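Local coordinates for protein CalG4 (Micromonospora echinospora, PDB 3IA7) that adopts the two-domain GT-B fold, in which two Rossmann-like parallel-sheet domains face each other, and binds calcium ions in the crystal, at residues S59-F64 against H80-R85; G132-N137 against F197-E202; P155-A160 against P177-W182; A253-D258 against A354-A359. All blocks are in the same frame, centred on the assembly; numbering follows the deposited sequence.

Interaction 1: residues S59-F64 against H80-R85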
loop_
_atom_site.group_PDB
_atom_site.type_symbol
_atom_site.label_atom_id
_atom_site.label_comp_id
_atom_site.label_asym_id
_atom_site.label_seq_id
_atom_site.Cartn_x
_atom_site.Cartn_y
_atom_site.Cartn_z
ATOM N N SER A 59 -8.835 25.782 -2.930
ATOM C CA SER A 59 -9.875 25.377 -1.990
ATOM C C SER A 59 -10.392 26.494 -1.150
ATOM O O SER A 59 -9.605 27.285 -0.577
ATOM C CB SER A 59 -9.359 24.264 -1.068
ATOM O OG SER A 59 -10.372 23.768 -0.230
ATOM N N GLU A 60 -11.716 26.525 -1.037
ATOM C CA GLU A 60 -12.407 27.386 -0.057
ATOM C C GLU A 60 -11.936 27.160 1.377
ATOM O O GLU A 60 -12.011 28.057 2.215
ATOM C CB GLU A 60 -13.920 27.180 -0.145
ATOM C CG GLU A 60 -14.492 27.590 -1.488
ATOM C CD GLU A 60 -14.552 29.111 -1.682
ATOM O OE1 GLU A 60 -15.067 29.822 -0.807
ATOM O OE2 GLU A 60 -14.061 29.589 -2.723
ATOM N N PHE A 61 -11.388 25.983 1.631
ATOM C CA PHE A 61 -11.004 25.583 2.976
ATOM C C PHE A 61 -9.634 26.128 3.425
ATOM O O PHE A 61 -9.208 25.907 4.573
ATOM C CB PHE A 61 -11.119 24.058 3.103
ATOM C CG PHE A 61 -12.540 23.558 2.959
ATOM C CD1 PHE A 61 -13.500 23.870 3.926
ATOM C CD2 PHE A 61 -12.932 22.822 1.855
ATOM C CE1 PHE A 61 -14.802 23.432 3.794
ATOM C CE2 PHE A 61 -14.229 22.397 1.716
ATOM C CZ PHE A 61 -15.164 22.693 2.683
ATOM N N ASP A 62 -8.960 26.842 2.528
ATOM C CA ASP A 62 -7.750 27.551 2.878
ATOM C C ASP A 62 -8.081 28.675 3.850
ATOM O O ASP A 62 -7.351 28.896 4.807
ATOM C CB ASP A 62 -7.074 28.091 1.612
ATOM C CG ASP A 62 -6.336 26.994 0.853
ATOM O OD1 ASP A 62 -6.532 25.814 1.207
ATOM O OD2 ASP A 62 -5.569 27.313 -0.074
ATOM N N THR A 63 -9.202 29.351 3.601
ATOM C CA THR A 63 -9.585 30.545 4.350
ATOM C C THR A 63 -10.870 30.331 5.159
ATOM O O THR A 63 -11.210 31.144 6.024
ATOM C CB THR A 63 -9.753 31.754 3.401
ATOM O OG1 THR A 63 -10.713 31.424 2.376
ATOM C CG2 THR A 63 -8.421 32.099 2.750
ATOM N N PHE A 64 -11.598 29.267 4.832
ATOM C CA PHE A 64 -12.699 28.765 5.654
ATOM C C PHE A 64 -12.081 27.744 6.594
ATOM O O PHE A 64 -12.208 26.511 6.417
ATOM C CB PHE A 64 -13.783 28.120 4.792
ATOM C CG PHE A 64 -15.089 27.880 5.502
ATOM C CD1 PHE A 64 -16.137 28.795 5.377
ATOM C CD2 PHE A 64 -15.300 26.712 6.236
ATOM C CE1 PHE A 64 -17.374 28.561 6.004
ATOM C CE2 PHE A 64 -16.523 26.470 6.871
ATOM C CZ PHE A 64 -17.559 27.396 6.759
ATOM N N HIS A 80 -23.187 24.851 4.402
ATOM C CA HIS A 80 -23.712 24.464 3.093
ATOM C C HIS A 80 -23.199 25.350 1.958
ATOM O O HIS A 80 -22.974 24.861 0.850
ATOM C CB HIS A 80 -25.228 24.488 3.057
ATOM C CG HIS A 80 -25.878 23.559 4.048
ATOM N ND1 HIS A 80 -25.363 22.314 4.343
ATOM C CD2 HIS A 80 -27.023 23.672 4.759
ATOM C CE1 HIS A 80 -26.155 21.707 5.212
ATOM N NE2 HIS A 80 -27.161 22.519 5.494
ATOM N N LEU A 81 -23.108 26.648 2.198
ATOM C CA LEU A 81 -22.652 27.558 1.125
ATOM C C LEU A 81 -21.192 27.324 0.757
ATOM O O LEU A 81 -20.831 27.409 -0.438
ATOM C CB LEU A 81 -22.918 29.054 1.442
ATOM C CG LEU A 81 -24.421 29.413 1.503
ATOM C CD1 LEU A 81 -24.579 30.843 2.014
ATOM C CD2 LEU A 81 -25.113 29.244 0.156
ATOM N N VAL A 82 -20.360 27.002 1.751
ATOM C CA VAL A 82 -18.948 26.735 1.448
ATOM C C VAL A 82 -18.835 25.431 0.657
ATOM O O VAL A 82 -17.956 25.313 -0.175
ATOM C CB VAL A 82 -17.970 26.752 2.701
ATOM C CG1 VAL A 82 -18.209 25.599 3.644
ATOM C CG2 VAL A 82 -16.527 26.691 2.221
ATOM N N TYR A 83 -19.724 24.485 0.928
ATOM C CA TYR A 83 -19.772 23.201 0.194
ATOM C C TYR A 83 -20.038 23.481 -1.296
ATOM O O TYR A 83 -19.362 22.931 -2.199
ATOM C CB TYR A 83 -20.887 22.317 0.789
ATOM C CG TYR A 83 -21.126 21.029 0.031
ATOM C CD1 TYR A 83 -20.260 19.928 0.196
ATOM C CD2 TYR A 83 -22.196 20.903 -0.877
ATOM C CE1 TYR A 83 -20.482 18.728 -0.513
ATOM C CE2 TYR A 83 -22.415 19.717 -1.584
ATOM C CZ TYR A 83 -21.552 18.644 -1.394
ATOM O OH TYR A 83 -21.735 17.461 -2.070
ATOM N N VAL A 84 -21.051 24.312 -1.540
ATOM C CA VAL A 84 -21.386 24.719 -2.909
ATOM C C VAL A 84 -20.221 25.471 -3.583
ATOM O O VAL A 84 -19.872 25.140 -4.731
ATOM C CB VAL A 84 -22.731 25.492 -2.994
ATOM C CG1 VAL A 84 -22.981 25.955 -4.434
ATOM C CG2 VAL A 84 -23.904 24.575 -2.529
ATOM N N ARG A 85 -19.626 26.440 -2.890
ATOM C CA ARG A 85 -18.477 27.166 -3.433
ATOM C C ARG A 85 -17.319 26.240 -3.781
ATOM O O ARG A 85 -16.670 26.428 -4.812
ATOM C CB ARG A 85 -17.982 28.279 -2.515
ATOM C CG ARG A 85 -18.948 29.469 -2.353
ATOM C CD ARG A 85 -18.261 30.664 -1.712
ATOM N NE ARG A 85 -17.726 30.375 -0.381
ATOM C CZ ARG A 85 -18.417 30.493 0.753
ATOM N NH1 ARG A 85 -19.684 30.903 0.729
ATOM N NH2 ARG A 85 -17.836 30.205 1.916
HETATM O O HOH W 1 -14.592 30.237 1.819
#

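Interaction 2: residues G132-N137 against F197-E202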
loop_
_atom_site.group_PDB
_atom_site.type_symbol
_atom_site.label_atom_id
_atom_site.label_comp_id
_atom_site.label_asym_id
_atom_site.label_seq_id
_atom_site.Cartn_x
_atom_site.Cartn_y
_atom_site.Cartn_z
ATOM N N GLY A 132 -15.891 6.795 -0.624
ATOM C CA GLY A 132 -15.230 6.106 0.478
ATOM C C GLY A 132 -16.197 5.906 1.641
ATOM O O GLY A 132 -15.784 5.381 2.650
ATOM N N GLY A 133 -17.449 6.367 1.525
ATOM C CA GLY A 133 -18.464 6.236 2.645
ATOM C C GLY A 133 -19.644 5.420 2.124
ATOM O O GLY A 133 -19.551 4.865 1.031
ATOM N N PHE A 134 -20.748 5.356 2.874
ATOM C CA PHE A 134 -21.902 4.570 2.471
ATOM C C PHE A 134 -22.502 5.137 1.202
ATOM O O PHE A 134 -22.609 6.366 1.027
ATOM C CB PHE A 134 -22.963 4.555 3.592
ATOM C CG PHE A 134 -22.457 3.980 4.883
ATOM C CD1 PHE A 134 -21.649 2.832 4.865
ATOM C CD2 PHE A 134 -22.762 4.563 6.098
ATOM C CE1 PHE A 134 -21.153 2.263 6.048
ATOM C CE2 PHE A 134 -22.280 3.981 7.316
ATOM C CZ PHE A 134 -21.467 2.831 7.270
ATOM N N ALA A 135 -22.858 4.221 0.309
ATOM C CA ALA A 135 -23.718 4.543 -0.823
ATOM C C ALA A 135 -25.160 5.000 -0.430
ATOM O O ALA A 135 -25.657 4.643 0.652
ATOM C CB ALA A 135 -23.763 3.337 -1.749
ATOM N N ALA A 136 -25.800 5.754 -1.317
ATOM C CA ALA A 136 -27.145 6.273 -1.082
ATOM C C ALA A 136 -28.025 5.827 -2.216
ATOM O O ALA A 136 -27.614 5.766 -3.388
ATOM C CB ALA A 136 -27.158 7.815 -0.954
ATOM N N ASN A 137 -29.243 5.470 -1.852
ATOM C CA ASN A 137 -30.293 5.250 -2.845
ATOM C C ASN A 137 -31.631 5.601 -2.204
ATOM O O ASN A 137 -31.683 6.179 -1.111
ATOM C CB ASN A 137 -30.248 3.800 -3.394
ATOM C CG ASN A 137 -30.599 2.729 -2.328
ATOM O OD1 ASN A 137 -30.990 3.057 -1.211
ATOM N ND2 ASN A 137 -30.458 1.438 -2.699
ATOM N N PHE A 197 -20.717 -4.190 4.725
ATOM C CA PHE A 197 -20.592 -3.060 5.652
ATOM C C PHE A 197 -21.637 -1.988 5.268
ATOM O O PHE A 197 -21.960 -1.104 6.073
ATOM C CB PHE A 197 -19.183 -2.444 5.580
ATOM C CG PHE A 197 -18.859 -1.518 6.736
ATOM C CD1 PHE A 197 -18.889 -2.001 8.046
ATOM C CD2 PHE A 197 -18.489 -0.201 6.507
ATOM C CE1 PHE A 197 -18.576 -1.151 9.164
ATOM C CE2 PHE A 197 -18.139 0.663 7.617
ATOM C CZ PHE A 197 -18.191 0.147 8.944
ATOM N N GLN A 198 -22.193 -2.080 4.057
ATOM C CA GLN A 198 -23.200 -1.122 3.598
ATOM C C GLN A 198 -24.623 -1.323 4.218
ATOM O O GLN A 198 -25.268 -2.402 4.034
ATOM C CB GLN A 198 -23.311 -1.214 2.063
ATOM C CG GLN A 198 -24.475 -0.441 1.476
ATOM C CD GLN A 198 -24.234 1.080 1.480
ATOM O OE1 GLN A 198 -23.119 1.536 1.198
ATOM N NE2 GLN A 198 -25.299 1.877 1.736
ATOM N N PRO A 199 -25.174 -0.268 4.870
ATOM C CA PRO A 199 -26.599 -0.347 5.321
ATOM C C PRO A 199 -27.550 -0.591 4.129
ATOM O O PRO A 199 -27.330 0.017 3.063
ATOM C CB PRO A 199 -26.865 1.054 5.946
ATOM C CG PRO A 199 -25.485 1.610 6.300
ATOM C CD PRO A 199 -24.540 1.027 5.217
ATOM N N PHE A 200 -28.560 -1.467 4.281
ATOM C CA PHE A 200 -29.516 -1.796 3.172
ATOM C C PHE A 200 -28.834 -2.291 1.866
ATOM O O PHE A 200 -29.355 -2.040 0.768
ATOM C CB PHE A 200 -30.416 -0.573 2.841
ATOM C CG PHE A 200 -31.245 -0.108 4.004
ATOM C CD1 PHE A 200 -32.548 -0.589 4.195
ATOM C CD2 PHE A 200 -30.722 0.784 4.933
ATOM C CE1 PHE A 200 -33.318 -0.170 5.296
ATOM C CE2 PHE A 200 -31.488 1.203 6.046
ATOM C CZ PHE A 200 -32.775 0.733 6.226
ATOM N N ALA A 201 -27.702 -2.988 2.015
ATOM C CA ALA A 201 -26.891 -3.484 0.935
ATOM C C ALA A 201 -27.724 -4.220 -0.150
ATOM O O ALA A 201 -27.493 -4.019 -1.329
ATOM C CB ALA A 201 -25.740 -4.432 1.504
ATOM N N GLU A 202 -28.709 -5.032 0.263
ATOM C CA GLU A 202 -29.539 -5.832 -0.674
ATOM C C GLU A 202 -30.345 -5.003 -1.674
ATOM O O GLU A 202 -30.798 -5.532 -2.690
ATOM C CB GLU A 202 -30.465 -6.811 0.077
ATOM C CG GLU A 202 -31.648 -6.154 0.793
ATOM C CD GLU A 202 -32.434 -7.147 1.624
ATOM O OE1 GLU A 202 -31.834 -8.089 2.168
ATOM O OE2 GLU A 202 -33.637 -6.972 1.753
#

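Interaction 3: residues P155-A160 against P177-W182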
loop_
_atom_site.group_PDB
_atom_site.type_symbol
_atom_site.label_atom_id
_atom_site.label_comp_id
_atom_site.label_asym_id
_atom_site.label_seq_id
_atom_site.Cartn_x
_atom_site.Cartn_y
_atom_site.Cartn_z
ATOM N N PRO A 155 -30.118 20.701 2.785
ATOM C CA PRO A 155 -29.626 21.943 2.188
ATOM C C PRO A 155 -30.515 22.472 1.062
ATOM O O PRO A 155 -30.605 23.671 0.875
ATOM C CB PRO A 155 -28.241 21.566 1.612
ATOM C CG PRO A 155 -28.115 20.116 1.766
ATOM C CD PRO A 155 -29.071 19.670 2.850
ATOM N N ALA A 156 -31.182 21.582 0.338
ATOM C CA ALA A 156 -32.050 21.997 -0.782
ATOM C C ALA A 156 -33.276 22.720 -0.269
ATOM O O ALA A 156 -33.905 23.471 -1.005
ATOM C CB ALA A 156 -32.465 20.787 -1.603
ATOM N N ASP A 157 -33.589 22.506 1.018
ATOM C CA ASP A 157 -34.719 23.170 1.683
ATOM C C ASP A 157 -34.342 24.447 2.433
ATOM O O ASP A 157 -35.188 25.069 3.101
ATOM C CB ASP A 157 -35.392 22.187 2.630
ATOM C CG ASP A 157 -36.190 21.114 1.883
ATOM O OD1 ASP A 157 -36.714 21.447 0.794
ATOM O OD2 ASP A 157 -36.287 19.959 2.376
ATOM N N VAL A 158 -33.079 24.845 2.315
ATOM C CA VAL A 158 -32.609 26.130 2.840
ATOM C C VAL A 158 -32.576 27.162 1.708
ATOM O O VAL A 158 -31.869 26.984 0.709
ATOM C CB VAL A 158 -31.200 25.995 3.522
ATOM C CG1 VAL A 158 -30.722 27.353 4.092
ATOM C CG2 VAL A 158 -31.156 24.880 4.584
ATOM N N GLU A 159 -33.339 28.251 1.877
ATOM C CA GLU A 159 -33.507 29.280 0.873
ATOM C C GLU A 159 -32.209 29.817 0.214
ATOM O O GLU A 159 -32.142 29.903 -1.016
ATOM C CB GLU A 159 -34.338 30.461 1.432
ATOM C CG GLU A 159 -34.332 31.679 0.543
ATOM C CD GLU A 159 -34.856 31.387 -0.842
ATOM O OE1 GLU A 159 -35.748 30.518 -0.977
ATOM O OE2 GLU A 159 -34.382 32.041 -1.796
ATOM N N ALA A 160 -31.221 30.197 1.035
ATOM C CA ALA A 160 -29.924 30.736 0.554
ATOM C C ALA A 160 -29.168 29.738 -0.361
ATOM O O ALA A 160 -28.473 30.142 -1.319
ATOM C CB ALA A 160 -29.037 31.120 1.758
ATOM N N PRO A 177 -35.861 19.744 -10.177
ATOM C CA PRO A 177 -35.923 20.287 -8.814
ATOM C C PRO A 177 -34.651 19.919 -8.018
ATOM O O PRO A 177 -34.122 18.810 -8.142
ATOM C CB PRO A 177 -37.141 19.566 -8.231
ATOM C CG PRO A 177 -38.042 19.434 -9.438
ATOM C CD PRO A 177 -37.083 18.976 -10.485
ATOM N N VAL A 178 -34.192 20.841 -7.177
ATOM C CA VAL A 178 -32.894 20.699 -6.487
ATOM C C VAL A 178 -32.782 19.468 -5.612
ATOM O O VAL A 178 -31.802 18.754 -5.722
ATOM C CB VAL A 178 -32.556 21.967 -5.638
ATOM C CG1 VAL A 178 -31.295 21.773 -4.798
ATOM C CG2 VAL A 178 -32.411 23.176 -6.531
ATOM N N LYS A 179 -33.791 19.200 -4.765
ATOM C CA LYS A 179 -33.745 18.022 -3.919
ATOM C C LYS A 179 -33.746 16.709 -4.762
ATOM O O LYS A 179 -33.005 15.773 -4.457
ATOM C CB LYS A 179 -34.917 18.054 -2.936
ATOM C CG LYS A 179 -34.682 17.299 -1.657
ATOM C CD LYS A 179 -35.957 17.453 -0.749
ATOM C CE LYS A 179 -35.669 16.925 0.638
ATOM N NZ LYS A 179 -36.739 17.341 1.599
ATOM N N GLU A 180 -34.591 16.643 -5.798
ATOM C CA GLU A 180 -34.603 15.517 -6.735
ATOM C C GLU A 180 -33.252 15.268 -7.399
ATOM O O GLU A 180 -32.743 14.170 -7.415
ATOM C CB GLU A 180 -35.639 15.747 -7.829
ATOM C CG GLU A 180 -35.872 14.502 -8.687
ATOM C CD GLU A 180 -36.854 14.729 -9.853
ATOM O OE1 GLU A 180 -37.685 15.653 -9.761
ATOM O OE2 GLU A 180 -36.784 13.971 -10.844
ATOM N N TYR A 181 -32.682 16.317 -7.960
ATOM C CA TYR A 181 -31.343 16.271 -8.551
ATOM C C TYR A 181 -30.287 15.712 -7.584
ATOM O O TYR A 181 -29.484 14.833 -7.964
ATOM C CB TYR A 181 -30.946 17.685 -8.959
ATOM C CG TYR A 181 -29.615 17.760 -9.643
ATOM C CD1 TYR A 181 -29.512 17.563 -11.020
ATOM C CD2 TYR A 181 -28.441 18.001 -8.902
ATOM C CE1 TYR A 181 -28.248 17.620 -11.657
ATOM C CE2 TYR A 181 -27.181 18.070 -9.534
ATOM C CZ TYR A 181 -27.114 17.892 -10.922
ATOM O OH TYR A 181 -25.860 17.941 -11.519
ATOM N N TRP A 182 -30.303 16.216 -6.346
ATOM C CA TRP A 182 -29.335 15.839 -5.293
ATOM C C TRP A 182 -29.357 14.338 -5.111
ATOM O O TRP A 182 -28.283 13.696 -4.934
ATOM C CB TRP A 182 -29.691 16.574 -3.992
ATOM C CG TRP A 182 -28.570 16.636 -2.968
ATOM C CD1 TRP A 182 -28.044 15.590 -2.264
ATOM C CD2 TRP A 182 -27.913 17.807 -2.493
ATOM N NE1 TRP A 182 -27.036 16.022 -1.442
ATOM C CE2 TRP A 182 -26.943 17.380 -1.529
ATOM C CE3 TRP A 182 -28.013 19.168 -2.799
ATOM C CZ2 TRP A 182 -26.090 18.256 -0.879
ATOM C CZ3 TRP A 182 -27.125 20.073 -2.137
ATOM C CH2 TRP A 182 -26.191 19.600 -1.189
#

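Interaction 4: residues A253-D258 against A354-A359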
loop_
_atom_site.group_PDB
_atom_site.type_symbol
_atom_site.label_atom_id
_atom_site.label_comp_id
_atom_site.label_asym_id
_atom_site.label_seq_id
_atom_site.Cartn_x
_atom_site.Cartn_y
_atom_site.Cartn_z
ATOM N N ALA A 253 -0.946 4.202 27.804
ATOM C CA ALA A 253 0.308 3.629 28.258
ATOM C C ALA A 253 0.146 3.145 29.685
ATOM O O ALA A 253 0.537 2.002 30.014
ATOM C CB ALA A 253 1.472 4.689 28.180
ATOM N N GLN A 254 -0.433 4.011 30.528
ATOM C CA GLN A 254 -0.709 3.684 31.941
ATOM C C GLN A 254 -1.580 2.416 32.073
ATOM O O GLN A 254 -1.279 1.536 32.875
ATOM C CB GLN A 254 -1.329 4.889 32.701
ATOM C CG GLN A 254 -0.315 6.043 32.945
ATOM C CD GLN A 254 -0.925 7.480 33.127
ATOM O OE1 GLN A 254 -2.149 7.703 33.099
ATOM N NE2 GLN A 254 -0.038 8.450 33.306
ATOM N N ALA A 255 -2.609 2.314 31.233
ATOM C CA ALA A 255 -3.517 1.173 31.233
ATOM C C ALA A 255 -2.823 -0.202 31.099
ATOM O O ALA A 255 -3.210 -1.149 31.752
ATOM C CB ALA A 255 -4.597 1.347 30.156
ATOM N N PHE A 256 -1.784 -0.299 30.287
ATOM C CA PHE A 256 -1.138 -1.597 30.021
ATOM C C PHE A 256 0.269 -1.797 30.652
ATOM O O PHE A 256 0.902 -2.851 30.453
ATOM C CB PHE A 256 -1.149 -1.911 28.500
ATOM C CG PHE A 256 -2.544 -1.954 27.904
ATOM C CD1 PHE A 256 -3.299 -3.144 27.949
ATOM C CD2 PHE A 256 -3.137 -0.786 27.391
ATOM C CE1 PHE A 256 -4.614 -3.180 27.450
ATOM C CE2 PHE A 256 -4.462 -0.801 26.905
ATOM C CZ PHE A 256 -5.181 -1.999 26.929
ATOM N N ALA A 257 0.749 -0.804 31.398
ATOM C CA ALA A 257 1.980 -0.964 32.188
ATOM C C ALA A 257 1.879 -2.187 33.128
ATOM O O ALA A 257 0.854 -2.397 33.787
ATOM C CB ALA A 257 2.267 0.310 33.023
ATOM N N ASP A 258 2.923 -3.008 33.176
ATOM C CA ASP A 258 2.940 -4.180 34.085
ATOM C C ASP A 258 1.746 -5.119 33.802
ATOM O O ASP A 258 1.092 -5.619 34.729
ATOM C CB ASP A 258 2.983 -3.770 35.590
ATOM C CG ASP A 258 4.203 -2.911 35.951
ATOM O OD1 ASP A 258 5.359 -3.407 35.867
ATOM O OD2 ASP A 258 4.008 -1.733 36.347
ATOM N N ALA A 354 -7.688 2.183 33.825
ATOM C CA ALA A 354 -8.302 0.882 34.135
ATOM C C ALA A 354 -9.511 0.614 33.240
ATOM O O ALA A 354 -9.776 -0.530 32.825
ATOM C CB ALA A 354 -8.710 0.816 35.586
ATOM N N SER A 355 -10.270 1.657 32.957
ATOM C CA SER A 355 -11.380 1.513 32.036
ATOM C C SER A 355 -10.914 1.087 30.643
ATOM O O SER A 355 -11.527 0.226 29.995
ATOM C CB SER A 355 -12.183 2.814 31.967
ATOM O OG SER A 355 -13.187 2.676 30.972
ATOM N N ILE A 356 -9.818 1.683 30.180
ATOM C CA ILE A 356 -9.257 1.350 28.859
ATOM C C ILE A 356 -8.784 -0.102 28.810
ATOM O O ILE A 356 -9.136 -0.852 27.894
ATOM C CB ILE A 356 -8.081 2.278 28.499
ATOM C CG1 ILE A 356 -8.559 3.720 28.316
ATOM C CG2 ILE A 356 -7.371 1.860 27.196
ATOM C CD1 ILE A 356 -7.401 4.732 28.354
ATOM N N ARG A 357 -7.996 -0.508 29.794
ATOM C CA ARG A 357 -7.473 -1.896 29.823
ATOM C C ARG A 357 -8.604 -2.927 29.865
ATOM O O ARG A 357 -8.600 -3.880 29.065
ATOM C CB ARG A 357 -6.479 -2.081 30.974
ATOM C CG ARG A 357 -6.117 -3.537 31.261
ATOM C CD ARG A 357 -5.339 -3.712 32.560
ATOM N NE ARG A 357 -6.073 -3.354 33.804
ATOM C CZ ARG A 357 -5.870 -2.240 34.509
ATOM N NH1 ARG A 357 -4.954 -1.347 34.101
ATOM N NH2 ARG A 357 -6.578 -2.015 35.635
ATOM N N GLU A 358 -9.577 -2.730 30.760
ATOM C CA GLU A 358 -10.696 -3.696 30.887
ATOM C C GLU A 358 -11.545 -3.769 29.606
ATOM O O GLU A 358 -11.932 -4.851 29.159
ATOM C CB GLU A 358 -11.568 -3.442 32.143
ATOM C CG GLU A 358 -10.801 -3.557 33.474
ATOM C CD GLU A 358 -11.662 -3.252 34.714
ATOM O OE1 GLU A 358 -12.819 -2.803 34.571
ATOM O OE2 GLU A 358 -11.172 -3.463 35.835
ATOM N N ALA A 359 -11.816 -2.617 29.007
ATOM C CA ALA A 359 -12.559 -2.580 27.751
ATOM C C ALA A 359 -11.852 -3.350 26.622
ATOM O O ALA A 359 -12.473 -4.105 25.853
ATOM C CB ALA A 359 -12.798 -1.101 27.328
#

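Interaction 1: residues S59-F64 against H80-R85
Val-82 is the apolar centre of this contact, fitting its two methyl groups among three side chains of the facing segment. Its CG1 lies over one face of the Phe-64 ring in a CH-pi contact, 3.7 Å from the ring centroid and 14° off the normal. CG2, anti to the backbone N of Val-82, reaches the CB of Glu-60 at 3.6 Å and approaches CE1 of Phe-61 obliquely at 4.0 Å. The facing segment, 59-64, comes from the loop that follows strand 53-56 of the N-terminal Rossmann-like domain; it opens with an ST turn, in which Ser-59 OG accepts a hydrogen bond from Phe-61 N, and folds back on helix 75-98. One turn after Val-82, Arg-85 lays its CB against CD of Glu-60 at 3.6 Å, then bends at chi3 (-60°) to bring NE within 2.7 Å of Glu-60 OE1 in a salt bridge. The oxygen lies in the guanidinium plane, yet it is met from well above the carboxylate plane. A water closes the ring: it donates to Glu-60 OE1 at 2.7 Å and accepts from Arg-85 NH2 at 3.2 Å.

Interaction 2: residues G132-N137 against F197-E202
Gln-198 reads the backbone of Ala-135 with both ends of its amide: OE1 accepts from Ala-135 N at 2.8 Å, while NE2 donates to Ala-135 O at 3.0 Å. Both bonds are clearly bent, and the second donor is tilted 33° from the carbonyl plane of Ala-135. The glutamine side chain reaches this position by bending at chi2 (74°). NE2 also donates to Pro-199 O at 3.1 Å, in the plane of that carbonyl and on a lone pair, so three bonds fix the rotation of a buried amide. Outward from this grip, Gln-198 OE1 also lies 3.5 Å from CB of Ala-135. The Phe-134 ring then takes over: CD of Pro-199 sits over one of its faces, 3.6 Å from the centroid, a close CH-pi contact. Phe-197 meets the same ring obliquely, with centroids 5.6 Å apart and planes inclined at 52°. Arg-336, on helix 331-339 of the other domain, donates a hydrogen bond from NE to Phe-197 O and also touches Phe-134 and Pro-199. A type II turn from Gln-198 to Ala-201 meets the loop leaving strand 127-131, and together they form part of the surface that the N-terminal domain of this GT-B fold turns to its partner domain.

Interaction 3: residues P155-A160 against P177-W182
The indole of Trp-182 offers one face of its six-membered ring to Pro-155, whose CG lies 4.0 Å from the ring centroid and 29° off the normal. The closest approach is from Pro-155 CG to Trp-182 CH2, at 3.6 Å, so the proline sits toward the outer end of the indole. The aromatic neighbours Phe-113 and His-154 both meet this indole edge-to-face. The second flat group is the carboxylate of Asp-157, met by Lys-179 NZ at 2.8 Å from OD2, on the syn side and 15° out of the carboxylate plane. Extended from CG onward, the lysine reaches from its helix to the aspartate. Between the two flat groups stands Ala-156, whose CB touches CG1 of Val-178 at 3.5 Å and CB of Lys-179 at 3.9 Å. The contact thus joins the 3-10 turn before helix 159-170 to the short helix 178-182, two neighbouring pieces of the N-terminal domain. Chemically it is graded: proline, alanine and valine are buried and pack with the indole on the inner side, while the salt bridge closes the outer border, where its charges are probably partly screened by solvent.

Interaction 4: residues A253-D258 against A354-A359
Arg-357 lies against helix 246-256, and its course from CB to guanidinium follows a single carbonyl oxygen, that of Ala-255. Arg-357 CB begins over one face of the Phe-256 ring, offset toward the rim, and is already 3.5 Å from Ala-255 O. Arg-357 CG keeps near both groups, with CE1 of Phe-256 at 4.1 Å. Arg-357 CD draws closer to the carbonyl again, at 3.4 Å from Ala-255 O. There the side chain bends, chi3 being 64°, and the guanidinium folds back and places Arg-357 NH1 2.9 Å from Ala-255 O. The bond is well directed: the N-H points at the acceptor with an angle of 158°, the oxygen lies in the guanidinium plane, and the donor lies in the carbonyl plane on a lone pair. The methylenes and the charged head of one arginine therefore curl past one backbone acceptor. Ring and guanidinium planes stand 82° apart, so Phe-256 meets the aliphatic part of the arginine rather than stacking on its head. The remaining packing is apolar: Ala-255 CB touches CB of Ile-356 at 4.0 Å, and CZ of Phe-256 reaches CA of Arg-357 at 3.7 Å. Trp-261 meets the Phe-256 ring edge-to-face, and Val-360 and Pro-353 extend the contact along helix 353-365. In the C-terminal domain, helix 246-256 links the parallel strands 233-237 and 262-266, and it packs here on the helix that follows strand 343-345, the edge strand of that sheet.

Overall arrangement
Interactions 1, 2 and 3 belong to the N-terminal domain, whereas interaction 4 lies in the C-terminal one, its centre about 49 Å from that of interaction 3 and on the opposite side of the chain's centre. Interactions 1 and 3 touch: helix 75-98 meets the turn before helix 159-170, and Tyr-83 packs on Trp-182. Interaction 3 is also nested inside the long loop that interaction 2 closes. Place and chemistry go together. The surface contact 1 and the partly buried contact 3 each combine apolar packing with a salt bridge, while the buried contacts 2 and 4 use a side-chain amide or guanidinium to satisfy backbone groups.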